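Local coordinates for protein tautomerase (Advenella mimigardefordensis DPN7, PDB 6VVW) that belongs to the tautomerase superfamily and assembles as a trimer of subunits, each with a beta-alpha-beta fold of the macrophage migration inhibitory factor type, at residues 5-10 with 42-47. Numbering follows the deposited sequence.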
loop_
_atom_site.group_PDB
_atom_site.type_symbol
_atom_site.label_atom_id
_atom_site.label_comp_id
_atom_site.label_asym_id
_atom_site.label_seq_id
_atom_site.Cartn_x
_atom_site.Cartn_y
_atom_site.Cartn_z
ATOM N N GLN A 5 6.337 -1.087 -4.311
ATOM C CA GLN A 5 5.083 -1.247 -5.024
ATOM C C GLN A 5 4.846 0.065 -5.727
ATOM O O GLN A 5 5.176 1.123 -5.183
ATOM C CB GLN A 5 3.905 -1.591 -4.083
ATOM C CG GLN A 5 4.182 -2.759 -3.173
ATOM C CD GLN A 5 2.964 -3.209 -2.397
ATOM O OE1 GLN A 5 1.925 -2.544 -2.406
ATOM N NE2 GLN A 5 3.073 -4.362 -1.739
ATOM N N VAL A 6 4.302 -0.005 -6.938
ATOM C CA VAL A 6 4.257 1.137 -7.849
ATOM C C VAL A 6 2.907 1.173 -8.540
ATOM O O VAL A 6 2.467 0.163 -9.096
ATOM C CB VAL A 6 5.365 1.063 -8.916
ATOM C CG1 VAL A 6 5.494 2.386 -9.604
ATOM C CG2 VAL A 6 6.680 0.607 -8.324
ATOM N N GLN A 7 2.267 2.341 -8.550
ATOM C CA GLN A 7 1.086 2.568 -9.370
ATOM C C GLN A 7 1.455 3.514 -10.499
ATOM O O GLN A 7 1.914 4.631 -10.249
ATOM C CB GLN A 7 -0.058 3.145 -8.547
ATOM C CG GLN A 7 -0.705 2.126 -7.650
ATOM C CD GLN A 7 -1.742 2.717 -6.698
ATOM O OE1 GLN A 7 -2.048 3.915 -6.739
ATOM N NE2 GLN A 7 -2.296 1.862 -5.827
ATOM N N VAL A 8 1.269 3.060 -11.738
ATOM C CA VAL A 8 1.448 3.907 -12.908
ATOM C C VAL A 8 0.114 4.026 -13.623
ATOM O O VAL A 8 -0.689 3.096 -13.594
ATOM C CB VAL A 8 2.514 3.332 -13.854
ATOM C CG1 VAL A 8 2.170 1.915 -14.202
ATOM C CG2 VAL A 8 2.623 4.185 -15.106
ATOM N N THR A 9 -0.134 5.162 -14.259
ATOM C CA THR A 9 -1.303 5.248 -15.127
ATOM C C THR A 9 -1.215 4.139 -16.179
ATOM O O THR A 9 -0.131 3.816 -16.675
ATOM C CB THR A 9 -1.390 6.637 -15.780
ATOM O OG1 THR A 9 -2.745 6.939 -16.119
ATOM C CG2 THR A 9 -0.592 6.708 -17.056
ATOM N N ALA A 10 -2.344 3.495 -16.475
ATOM C CA ALA A 10 -2.289 2.337 -17.356
ATOM C C ALA A 10 -1.906 2.744 -18.776
ATOM O O ALA A 10 -2.096 3.894 -19.194
ATOM C CB ALA A 10 -3.635 1.617 -17.376
ATOM N N SER A 42 7.177 -4.223 -7.540
ATOM C CA SER A 42 5.931 -4.701 -8.120
ATOM C C SER A 42 5.245 -3.551 -8.834
ATOM O O SER A 42 5.022 -2.499 -8.233
ATOM C CB SER A 42 5.025 -5.260 -7.039
ATOM O OG SER A 42 4.132 -4.268 -6.569
ATOM N N LEU A 43 4.874 -3.748 -10.096
ATOM C CA LEU A 43 4.146 -2.722 -10.827
ATOM C C LEU A 43 2.684 -3.113 -10.997
ATOM O O LEU A 43 2.380 -4.258 -11.351
ATOM C CB LEU A 43 4.781 -2.471 -12.198
ATOM C CG LEU A 43 4.099 -1.329 -12.947
ATOM C CD1 LEU A 43 4.179 -0.142 -12.044
ATOM C CD2 LEU A 43 4.800 -1.006 -14.228
ATOM N N HIS A 44 1.780 -2.144 -10.775
ATOM C CA HIS A 44 0.330 -2.369 -10.798
ATOM C C HIS A 44 -0.331 -1.199 -11.520
ATOM O O HIS A 44 -0.664 -0.194 -10.888
ATOM C CB HIS A 44 -0.193 -2.513 -9.380
ATOM C CG HIS A 44 -1.666 -2.282 -9.226
ATOM N ND1 HIS A 44 -2.591 -2.636 -10.188
ATOM C CD2 HIS A 44 -2.377 -1.754 -8.199
ATOM C CE1 HIS A 44 -3.805 -2.334 -9.762
ATOM N NE2 HIS A 44 -3.703 -1.788 -8.563
ATOM N N GLU A 45 -0.543 -1.341 -12.829
ATOM C CA GLU A 45 -1.057 -0.225 -13.607
ATOM C C GLU A 45 -2.504 0.072 -13.249
ATOM O O GLU A 45 -3.268 -0.802 -12.847
ATOM C CB GLU A 45 -0.979 -0.486 -15.103
ATOM C CG GLU A 45 0.041 -1.500 -15.554
ATOM C CD GLU A 45 -0.011 -1.693 -17.057
ATOM O OE1 GLU A 45 -0.418 -0.744 -17.753
ATOM O OE2 GLU A 45 0.377 -2.775 -17.545
ATOM N N ILE A 46 -2.882 1.325 -13.445
ATOM C CA ILE A 46 -4.139 1.865 -12.960
ATOM C C ILE A 46 -4.857 2.498 -14.137
ATOM O O ILE A 46 -4.253 3.256 -14.904
ATOM C CB ILE A 46 -3.916 2.901 -11.845
ATOM C CG1 ILE A 46 -3.296 2.243 -10.616
ATOM C CG2 ILE A 46 -5.216 3.540 -11.473
ATOM C CD1 ILE A 46 -3.623 2.960 -9.353
ATOM N N GLU A 47 -6.132 2.181 -14.286
ATOM C CA GLU A 47 -6.889 2.724 -15.395
ATOM C C GLU A 47 -7.161 4.197 -15.167
ATOM O O GLU A 47 -7.420 4.631 -14.042
ATOM C CB GLU A 47 -8.221 1.990 -15.557
ATOM C CG GLU A 47 -8.268 1.001 -16.687
ATOM C CD GLU A 47 -7.911 1.623 -18.021
ATOM O OE1 GLU A 47 -8.171 2.830 -18.220
ATOM O OE2 GLU A 47 -7.370 0.892 -18.873
#
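Val6 and Leu43 pair in parallel register, their alpha carbons 4.9 Å apart, and backbone bonds run along the seam. Val6 N reaches Ser42 O only weakly, whereas His44 N donates to Val6 O at 2.9 Å, nearly in line with the carbonyl. Ile46 N repeats that geometry on Val8 O at 2.8 Å, and the CA of Glu45 points a C-H at the same oxygen. Further along, Ala10 N also meets Ile46 O, at 2.5 Å, too short to be taken at face value.

Leu43, with CG anti to its backbone N (chi1 -176°), lays CD1 between Val6 CB and Val8 CG1, 3.6 Å from each. Phe20 and Leu21 of helix 16-30 pack on this side, against Val6 and Leu43 respectively. On the other face the extended Gln7 crosses the end of Ile46, whose CD1 lies 3.2 Å from OE1 and 3.3 Å from CD of the amide. That OE1 is hydrogen-bonded to Ser42 OG of the third subunit, and Ser42 OG here in turn donates to Gln7 OE1 of the second subunit. The His44 rings of the subunits meet edge-to-face. Glu45 carries its carboxylate past Ala10, OE1 lying 3.6 Å from Ala10 CA and bonded to Gly11 N, while OE2 forms a salt bridge with Lys17.

The seam closes the beta-alpha-beta unit of strand 3-8, helix 16-30 and strand 40-43: apolar chains bind it to the helix, while on the opposite face the buried amide oxygen of Gln7 and the hydroxyl of Ser42 are satisfied across subunit boundaries, tying strand pairing to trimer assembly.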